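Local structure of pyoverdine biosynthesis protein PvcA (Pseudomonas aeruginosa, 3E59) at residues R24-R30 with D276-P280; G116-G120 with H167-R171; F152-V157 with W240-L244. The protein synthesises the isonitrile group on L-tyrosine, taking its carbon from C2 of ribulose 5-phosphate, in the pathway to paerucumarin. All coordinates share one frame; numbering follows the deposited sequence.

In the fold
Contact 1 lies on one side of the chain's centre, contacts 2 and 3 together on the other. In sequence, contact 1 spans the other two: it joins residues 24-30 near the amino terminus to the loop between strands 265-267 and 284-287. Its centre is about 27 Å from that of contact 2 and 25 Å from that of contact 3. The centres of contacts 2 and 3 are about 10 Å apart, and their segments interleave along the chain. They share a salt bridge, Arg117 to Glu155, and the packing of Val118 on Trp240 and of Leu170 on Leu154, so helices 116-119, 167-178 and 219-247 are tied together beside edge strand 149-151 of the parallel sheet.

Contact 1: residues R24-R30 with D276-P280; sequences RRYPEHR and DWLTP
Asp276 and Arg30 form the charged part of this contact, a side-on salt bridge with one arginine nitrogen for each carboxylate oxygen. Arg30 NH2 reaches the syn lone pair of Asp276 OD1 at 2.7 Å, and Arg30 NE meets Asp276 OD2 at 2.8 Å, also on the syn side. The two flat groups are nearly coplanar, their planes 12° apart. Asp276 OD1 also accepts a longer bond from Arg25 N at 3.3 Å, from above the carboxylate plane; His269 NE2 is another hydrogen-bond partner.

Carbonyl oxygens take up the second arginine. Arg24, extended from CG to NE, lays its guanidinium edge against loop residues 276-278, where NH1 donates to Asp276 O at 2.8 Å and to Leu278 O at 3.0 Å. Both oxygens lie in the guanidinium plane, although NH1 stands above each carbonyl plane. A water joins Arg24 NH2 to Leu278 O, while NE bonds to Ile268 O.

Apolar contacts centre on Trp277. Tyr26 CE1 lies 3.9 Å from Trp277 CZ2 and the Pro27 ring crosses the indole at about a right angle; a water links Trp277 NE1 to Glu28 OE1.

Two arginines thus hold the loop by different means: the carboxylate of buried Asp276 is matched by two nitrogens of Arg30, while its main-chain O, like that of Leu278, is taken by Arg24, so side-chain and main-chain acceptors both join the loop to residues 24-30.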
loop_
_atom_site.group_PDB
_atom_site.type_symbol
_atom_site.label_atom_id
_atom_site.label_comp_id
_atom_site.label_asym_id
_atom_site.label_seq_id
_atom_site.Cartn_x
_atom_site.Cartn_y
_atom_site.Cartn_z
ATOM N N ARG A 24 1.707 -10.305 -3.923
ATOM C CA ARG A 24 2.432 -10.433 -2.655
ATOM C C ARG A 24 1.965 -11.705 -1.960
ATOM O O ARG A 24 0.755 -11.933 -1.830
ATOM C CB ARG A 24 2.137 -9.256 -1.737
ATOM C CG ARG A 24 2.664 -7.971 -2.228
ATOM C CD ARG A 24 2.400 -6.872 -1.244
ATOM N NE ARG A 24 2.599 -5.595 -1.924
ATOM C CZ ARG A 24 3.654 -4.795 -1.790
ATOM N NH1 ARG A 24 4.648 -5.083 -0.949
ATOM N NH2 ARG A 24 3.694 -3.679 -2.489
ATOM N N ARG A 25 2.922 -12.533 -1.540
ATOM C CA ARG A 25 2.644 -13.730 -0.745
ATOM C C ARG A 25 3.264 -13.517 0.625
ATOM O O ARG A 25 4.196 -12.721 0.747
ATOM C CB ARG A 25 3.275 -14.966 -1.390
ATOM C CG ARG A 25 2.778 -15.298 -2.796
ATOM C CD ARG A 25 3.341 -16.632 -3.257
ATOM N NE ARG A 25 2.835 -17.747 -2.451
ATOM C CZ ARG A 25 3.422 -18.937 -2.337
ATOM N NH1 ARG A 25 4.561 -19.203 -2.969
ATOM N NH2 ARG A 25 2.865 -19.869 -1.575
ATOM N N TYR A 26 2.749 -14.200 1.654
ATOM C CA TYR A 26 3.402 -14.208 2.963
ATOM C C TYR A 26 4.761 -14.880 2.816
ATOM O O TYR A 26 4.827 -15.985 2.288
ATOM C CB TYR A 26 2.539 -14.928 4.016
ATOM C CG TYR A 26 1.245 -14.202 4.324
ATOM C CD1 TYR A 26 1.218 -13.124 5.217
ATOM C CD2 TYR A 26 0.054 -14.570 3.694
ATOM C CE1 TYR A 26 0.029 -12.456 5.496
ATOM C CE2 TYR A 26 -1.141 -13.905 3.963
ATOM C CZ TYR A 26 -1.144 -12.854 4.856
ATOM O OH TYR A 26 -2.307 -12.195 5.116
ATOM N N PRO A 27 5.856 -14.205 3.248
ATOM C CA PRO A 27 7.202 -14.813 3.159
ATOM C C PRO A 27 7.217 -16.217 3.766
ATOM O O PRO A 27 7.900 -17.104 3.252
ATOM C CB PRO A 27 8.079 -13.866 3.999
ATOM C CG PRO A 27 7.375 -12.540 3.912
ATOM C CD PRO A 27 5.900 -12.854 3.844
ATOM N N GLU A 28 6.448 -16.409 4.838
ATOM C CA GLU A 28 6.343 -17.700 5.524
ATOM C C GLU A 28 5.747 -18.831 4.664
ATOM O O GLU A 28 5.934 -20.010 4.972
ATOM C CB GLU A 28 5.551 -17.541 6.834
ATOM C CG GLU A 28 6.275 -16.685 7.897
ATOM C CD GLU A 28 6.126 -15.173 7.701
ATOM O OE1 GLU A 28 5.434 -14.729 6.744
ATOM O OE2 GLU A 28 6.687 -14.417 8.530
ATOM N N HIS A 29 5.049 -18.472 3.586
ATOM C CA HIS A 29 4.415 -19.466 2.704
ATOM C C HIS A 29 5.229 -19.805 1.455
ATOM O O HIS A 29 4.926 -20.779 0.772
ATOM C CB HIS A 29 3.007 -19.018 2.276
ATOM C CG HIS A 29 2.054 -18.814 3.413
ATOM N ND1 HIS A 29 0.855 -18.155 3.263
ATOM C CD2 HIS A 29 2.122 -19.174 4.719
ATOM C CE1 HIS A 29 0.217 -18.127 4.419
ATOM N NE2 HIS A 29 0.968 -18.732 5.323
ATOM N N ARG A 30 6.256 -19.009 1.155
ATOM C CA ARG A 30 7.007 -19.160 -0.097
ATOM C C ARG A 30 7.802 -20.469 -0.212
ATOM O O ARG A 30 7.802 -21.101 -1.275
ATOM C CB ARG A 30 7.926 -17.952 -0.334
ATOM C CG ARG A 30 7.179 -16.639 -0.605
ATOM C CD ARG A 30 8.085 -15.578 -1.238
ATOM N NE ARG A 30 7.316 -14.443 -1.754
ATOM C CZ ARG A 30 6.806 -14.358 -2.984
ATOM N NH1 ARG A 30 6.980 -15.338 -3.858
ATOM N NH2 ARG A 30 6.122 -13.276 -3.346
ATOM N N ASP A 276 8.182 -9.012 0.756
ATOM C CA ASP A 276 6.764 -8.861 0.368
ATOM C C ASP A 276 6.007 -7.789 1.150
ATOM O O ASP A 276 4.953 -7.339 0.702
ATOM C CB ASP A 276 6.006 -10.194 0.494
ATOM C CG ASP A 276 6.399 -11.193 -0.575
ATOM O OD1 ASP A 276 5.859 -11.128 -1.710
ATOM O OD2 ASP A 276 7.249 -12.055 -0.268
ATOM N N TRP A 277 6.519 -7.416 2.326
ATOM C CA TRP A 277 5.941 -6.329 3.125
ATOM C C TRP A 277 6.473 -4.921 2.770
ATOM O O TRP A 277 5.942 -3.909 3.252
ATOM C CB TRP A 277 6.155 -6.598 4.633
ATOM C CG TRP A 277 5.326 -7.745 5.141
ATOM C CD1 TRP A 277 5.729 -9.039 5.315
ATOM C CD2 TRP A 277 3.941 -7.700 5.517
ATOM N NE1 TRP A 277 4.686 -9.799 5.784
ATOM C CE2 TRP A 277 3.575 -9.004 5.919
ATOM C CE3 TRP A 277 2.980 -6.685 5.570
ATOM C CZ2 TRP A 277 2.277 -9.324 6.355
ATOM C CZ3 TRP A 277 1.683 -7.004 6.019
ATOM C CH2 TRP A 277 1.352 -8.315 6.400
ATOM N N LEU A 278 7.521 -4.855 1.953
ATOM C CA LEU A 278 8.187 -3.581 1.702
ATOM C C LEU A 278 7.428 -2.764 0.668
ATOM O O LEU A 278 7.027 -3.289 -0.370
ATOM C CB LEU A 278 9.642 -3.788 1.248
ATOM C CG LEU A 278 10.533 -2.533 1.152
ATOM C CD1 LEU A 278 10.576 -1.762 2.481
ATOM C CD2 LEU A 278 11.951 -2.923 0.722
ATOM N N THR A 279 7.254 -1.480 0.972
ATOM C CA THR A 279 6.595 -0.535 0.090
ATOM C C THR A 279 7.508 0.693 -0.146
ATOM O O THR A 279 8.390 0.968 0.672
ATOM C CB THR A 279 5.246 -0.105 0.659
ATOM O OG1 THR A 279 5.458 0.540 1.914
ATOM C CG2 THR A 279 4.302 -1.325 0.849
ATOM N N PRO A 280 7.322 1.402 -1.282
ATOM C CA PRO A 280 8.196 2.534 -1.656
ATOM C C PRO A 280 8.282 3.697 -0.656
ATOM O O PRO A 280 9.293 4.393 -0.634
ATOM C CB PRO A 280 7.629 3.000 -2.997
ATOM C CG PRO A 280 6.275 2.390 -3.121
ATOM C CD PRO A 280 6.308 1.126 -2.323
HETATM O O HOH W 1 6.043 -2.487 -2.978
HETATM O O HOH W 2 4.385 -12.268 7.117
#

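Contact 2: residues G116-G120 with H167-R171; sequences GRVFG and HEQLR
Arg117 and Arg171 bring together two helices, the short 116-119 and the first turn of 167-178, in a buried contact built on a guanidinium-imidazole stack and a hydrogen bond to a main-chain carbonyl of the short helix. The guanidinium of Arg117 lies flat on the imidazole of His167, the planes 11° apart and the centres 3.7 Å from each other. With CG anti to the backbone N (chi1 -163°) and the chain bent at chi2 and chi3, Arg117 turns its flat end onto that ring. A salt bridge to Asp127 and a hydrogen bond to Ser131 hold the group from outside the two segments.

Arg171 lies along the short helix, beside Arg117 O and Gly120. Its NH1 donates to Arg117 O at 3.0 Å, a nearly straight bond (167°) in the guanidinium plane. Within its own helix, Arg171 NE forms a salt bridge with Glu168 OE2 at 2.8 Å, while its NH2 pairs with Asp127, so that aspartate serves both arginines.

His167 O sits over one face of the Arg171 guanidinium. Across the opposite face lies Gly120, which leaves the helix with positive phi and brings its CA to 3.5 Å from Arg171 NE.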
loop_
_atom_site.group_PDB
_atom_site.type_symbol
_atom_site.label_atom_id
_atom_site.label_comp_id
_atom_site.label_asym_id
_atom_site.label_seq_id
_atom_site.Cartn_x
_atom_site.Cartn_y
_atom_site.Cartn_z
ATOM N N GLY A 116 -3.065 8.198 4.224
ATOM C CA GLY A 116 -2.184 9.109 4.955
ATOM C C GLY A 116 -2.941 9.836 6.034
ATOM O O GLY A 116 -2.467 9.967 7.152
ATOM N N ARG A 117 -4.142 10.285 5.687
ATOM C CA ARG A 117 -4.971 11.038 6.598
ATOM C C ARG A 117 -5.614 10.177 7.683
ATOM O O ARG A 117 -5.947 10.703 8.734
ATOM C CB ARG A 117 -6.043 11.816 5.825
ATOM C CG ARG A 117 -6.709 12.953 6.619
ATOM C CD ARG A 117 -5.779 14.147 6.789
ATOM N NE ARG A 117 -5.574 14.861 5.531
ATOM C CZ ARG A 117 -4.591 15.728 5.309
ATOM N NH1 ARG A 117 -3.702 15.990 6.257
ATOM N NH2 ARG A 117 -4.492 16.324 4.126
ATOM N N VAL A 118 -5.777 8.873 7.444
ATOM C CA VAL A 118 -6.550 8.011 8.366
ATOM C C VAL A 118 -5.883 7.770 9.736
ATOM O O VAL A 118 -6.582 7.575 10.741
ATOM C CB VAL A 118 -7.034 6.641 7.719
ATOM C CG1 VAL A 118 -7.519 6.828 6.283
ATOM C CG2 VAL A 118 -5.981 5.565 7.794
ATOM N N PHE A 119 -4.548 7.813 9.775
ATOM C CA PHE A 119 -3.786 7.425 10.979
ATOM C C PHE A 119 -3.686 8.499 12.072
ATOM O O PHE A 119 -3.900 8.223 13.266
ATOM C CB PHE A 119 -2.396 6.917 10.593
ATOM C CG PHE A 119 -2.428 5.794 9.580
ATOM C CD1 PHE A 119 -1.725 5.898 8.383
ATOM C CD2 PHE A 119 -3.171 4.637 9.822
ATOM C CE1 PHE A 119 -1.751 4.867 7.442
ATOM C CE2 PHE A 119 -3.208 3.604 8.875
ATOM C CZ PHE A 119 -2.502 3.722 7.687
ATOM N N GLY A 120 -3.364 9.719 11.653
ATOM C CA GLY A 120 -3.181 10.820 12.585
ATOM C C GLY A 120 -1.916 10.634 13.383
ATOM O O GLY A 120 -0.845 10.385 12.816
ATOM N N HIS A 167 -8.841 18.032 9.995
ATOM C CA HIS A 167 -8.307 16.686 9.854
ATOM C C HIS A 167 -8.674 15.736 10.990
ATOM O O HIS A 167 -9.005 14.570 10.739
ATOM C CB HIS A 167 -6.800 16.741 9.616
ATOM C CG HIS A 167 -6.407 17.607 8.455
ATOM N ND1 HIS A 167 -6.960 17.467 7.201
ATOM C CD2 HIS A 167 -5.524 18.630 8.362
ATOM C CE1 HIS A 167 -6.433 18.361 6.384
ATOM N NE2 HIS A 167 -5.557 19.078 7.063
ATOM N N GLU A 168 -8.633 16.231 12.224
ATOM C CA GLU A 168 -9.021 15.419 13.384
ATOM C C GLU A 168 -10.499 15.025 13.380
ATOM O O GLU A 168 -10.841 13.907 13.755
ATOM C CB GLU A 168 -8.639 16.093 14.709
ATOM C CG GLU A 168 -7.367 15.527 15.338
ATOM C CD GLU A 168 -7.400 14.011 15.460
ATOM O OE1 GLU A 168 -8.360 13.475 16.055
ATOM O OE2 GLU A 168 -6.468 13.351 14.956
ATOM N N GLN A 169 -11.362 15.942 12.955
ATOM C CA GLN A 169 -12.786 15.644 12.771
ATOM C C GLN A 169 -13.084 14.671 11.617
ATOM O O GLN A 169 -14.058 13.918 11.674
ATOM C CB GLN A 169 -13.592 16.933 12.614
ATOM C CG GLN A 169 -13.919 17.594 13.944
ATOM C CD GLN A 169 -14.464 19.005 13.798
ATOM O OE1 GLN A 169 -14.011 19.778 12.949
ATOM N NE2 GLN A 169 -15.433 19.351 14.639
ATOM N N LEU A 170 -12.251 14.695 10.576
ATOM C CA LEU A 170 -12.358 13.733 9.484
ATOM C C LEU A 170 -12.081 12.337 10.019
ATOM O O LEU A 170 -12.873 11.411 9.807
ATOM C CB LEU A 170 -11.370 14.057 8.361
ATOM C CG LEU A 170 -11.836 14.859 7.148
ATOM C CD1 LEU A 170 -10.656 15.089 6.204
ATOM C CD2 LEU A 170 -12.992 14.172 6.417
ATOM N N ARG A 171 -10.960 12.210 10.736
ATOM C CA ARG A 171 -10.572 10.970 11.372
ATOM C C ARG A 171 -11.667 10.441 12.300
ATOM O O ARG A 171 -11.981 9.249 12.267
ATOM C CB ARG A 171 -9.230 11.130 12.097
ATOM C CG ARG A 171 -8.045 11.141 11.139
ATOM C CD ARG A 171 -6.689 11.116 11.851
ATOM N NE ARG A 171 -6.290 12.443 12.324
ATOM C CZ ARG A 171 -5.618 13.343 11.607
ATOM N NH1 ARG A 171 -5.259 13.084 10.353
ATOM N NH2 ARG A 171 -5.313 14.523 12.144
#

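Contact 3: residues F152-V157 with W240-L244; sequences FNLEDV and WGALL
Trp240 projects from helix 219-247 like a blade, and the six-membered part of its indole enters a hollow formed by Phe152, Leu154 and the backbone between them. Its CG lies anti to the backbone N (chi1 -175°), which swings the ring out toward residues 152-157. Trp240 CH2 is 3.8 Å from Phe152 CE2, the two side chains meeting obliquely, and 3.9 Å from the carbonyl carbon of Asn153. Phe152 O lies at the indole edge, in the ring plane. On the other flank of the hollow, the Leu154 and Trp240 side chains run past each other in opposite directions, and Leu154 CD1 comes 3.7 Å from Trp240 CZ3.

The next turn of the helix extends the interface through two leucines. Leu244 places CD1 over one face of the Trp240 ring and CD2 3.8 Å from Phe152 CD2, so it fills the corner between the two aromatic groups. Leu243 and Val157 form a smaller pair, with Val157 CG2 4.0 Å from Leu243 CD2; the same methyl also approaches the edge of the indole.

Two polar groups beside this packing have partners. Trp240 NE1 bonds to Cys113 O, and Asp156 OD2 accepts from Asn153 N at 2.8 Å, tying down the start of the 3-10 turn 154-156. The side chains meeting between the two segments are apolar and no polar bond joins them, so this part of the packing rests on fit and hydrophobic burial.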
loop_
_atom_site.group_PDB
_atom_site.type_symbol
_atom_site.label_atom_id
_atom_site.label_comp_id
_atom_site.label_asym_id
_atom_site.label_seq_id
_atom_site.Cartn_x
_atom_site.Cartn_y
_atom_site.Cartn_z
ATOM N N PHE A 152 -7.945 9.126 -4.324
ATOM C CA PHE A 152 -9.073 9.385 -3.448
ATOM C C PHE A 152 -8.533 9.471 -2.026
ATOM O O PHE A 152 -8.023 8.489 -1.495
ATOM C CB PHE A 152 -10.093 8.250 -3.589
ATOM C CG PHE A 152 -11.373 8.468 -2.830
ATOM C CD1 PHE A 152 -12.395 9.261 -3.370
ATOM C CD2 PHE A 152 -11.572 7.858 -1.592
ATOM C CE1 PHE A 152 -13.582 9.459 -2.676
ATOM C CE2 PHE A 152 -12.768 8.056 -0.882
ATOM C CZ PHE A 152 -13.770 8.853 -1.420
ATOM N N ASN A 153 -8.626 10.659 -1.421
ATOM C CA ASN A 153 -8.182 10.873 -0.041
ATOM C C ASN A 153 -9.381 10.880 0.902
ATOM O O ASN A 153 -10.528 10.935 0.449
ATOM C CB ASN A 153 -7.409 12.193 0.076
ATOM C CG ASN A 153 -6.321 12.337 -0.983
ATOM O OD1 ASN A 153 -6.403 13.189 -1.881
ATOM N ND2 ASN A 153 -5.309 11.501 -0.893
ATOM N N LEU A 154 -9.124 10.832 2.207
ATOM C CA LEU A 154 -10.209 10.892 3.196
ATOM C C LEU A 154 -11.110 12.128 3.037
ATOM O O LEU A 154 -12.320 12.056 3.280
ATOM C CB LEU A 154 -9.654 10.812 4.622
ATOM C CG LEU A 154 -10.615 10.706 5.823
ATOM C CD1 LEU A 154 -11.662 9.604 5.663
ATOM C CD2 LEU A 154 -9.833 10.537 7.130
ATOM N N GLU A 155 -10.514 13.247 2.620
ATOM C CA GLU A 155 -11.235 14.519 2.491
ATOM C C GLU A 155 -12.123 14.593 1.254
ATOM O O GLU A 155 -12.925 15.517 1.117
ATOM C CB GLU A 155 -10.280 15.719 2.537
ATOM C CG GLU A 155 -9.086 15.634 1.613
ATOM C CD GLU A 155 -7.846 15.087 2.299
ATOM O OE1 GLU A 155 -7.948 14.123 3.098
ATOM O OE2 GLU A 155 -6.755 15.628 2.027
ATOM N N ASP A 156 -11.979 13.617 0.363
ATOM C CA ASP A 156 -12.817 13.531 -0.826
ATOM C C ASP A 156 -14.137 12.815 -0.568
ATOM O O ASP A 156 -15.001 12.775 -1.446
ATOM C CB ASP A 156 -12.056 12.850 -1.969
ATOM C CG ASP A 156 -10.782 13.594 -2.341
ATOM O OD1 ASP A 156 -10.784 14.843 -2.303
ATOM O OD2 ASP A 156 -9.776 12.928 -2.675
ATOM N N VAL A 157 -14.290 12.242 0.627
ATOM C CA VAL A 157 -15.538 11.578 1.008
ATOM C C VAL A 157 -16.665 12.612 1.037
ATOM O O VAL A 157 -16.710 13.495 1.910
ATOM C CB VAL A 157 -15.428 10.803 2.361
ATOM C CG1 VAL A 157 -16.779 10.189 2.758
ATOM C CG2 VAL A 157 -14.346 9.724 2.278
ATOM N N TRP A 240 -10.909 2.376 7.167
ATOM C CA TRP A 240 -10.749 2.952 5.816
ATOM C C TRP A 240 -11.190 1.965 4.735
ATOM O O TRP A 240 -11.922 2.328 3.813
ATOM C CB TRP A 240 -9.285 3.371 5.598
ATOM C CG TRP A 240 -8.930 4.102 4.290
ATOM C CD1 TRP A 240 -7.839 3.853 3.493
ATOM C CD2 TRP A 240 -9.630 5.200 3.664
ATOM N NE1 TRP A 240 -7.812 4.721 2.419
ATOM C CE2 TRP A 240 -8.896 5.557 2.499
ATOM C CE3 TRP A 240 -10.790 5.918 3.976
ATOM C CZ2 TRP A 240 -9.295 6.598 1.641
ATOM C CZ3 TRP A 240 -11.196 6.953 3.102
ATOM C CH2 TRP A 240 -10.443 7.278 1.957
ATOM N N GLY A 241 -10.749 0.712 4.857
ATOM C CA GLY A 241 -11.182 -0.344 3.937
ATOM C C GLY A 241 -12.691 -0.545 3.893
ATOM O O GLY A 241 -13.281 -0.719 2.811
ATOM N N ALA A 242 -13.313 -0.525 5.073
ATOM C CA ALA A 242 -14.763 -0.662 5.205
ATOM C C ALA A 242 -15.516 0.519 4.576
ATOM O O ALA A 242 -16.499 0.331 3.842
ATOM C CB ALA A 242 -15.141 -0.837 6.670
ATOM N N LEU A 243 -15.029 1.731 4.849
ATOM C CA LEU A 243 -15.521 2.930 4.188
ATOM C C LEU A 243 -15.468 2.794 2.656
ATOM O O LEU A 243 -16.455 3.042 1.978
ATOM C CB LEU A 243 -14.753 4.176 4.679
ATOM C CG LEU A 243 -15.141 5.530 4.054
ATOM C CD1 LEU A 243 -14.898 6.690 5.008
ATOM C CD2 LEU A 243 -14.430 5.776 2.714
ATOM N N LEU A 244 -14.324 2.380 2.122
ATOM C CA LEU A 244 -14.157 2.215 0.678
ATOM C C LEU A 244 -14.996 1.083 0.069
ATOM O O LEU A 244 -15.308 1.120 -1.125
ATOM C CB LEU A 244 -12.678 1.980 0.340
ATOM C CG LEU A 244 -11.673 3.088 0.643
ATOM C CD1 LEU A 244 -10.232 2.538 0.578
ATOM C CD2 LEU A 244 -11.882 4.259 -0.319
#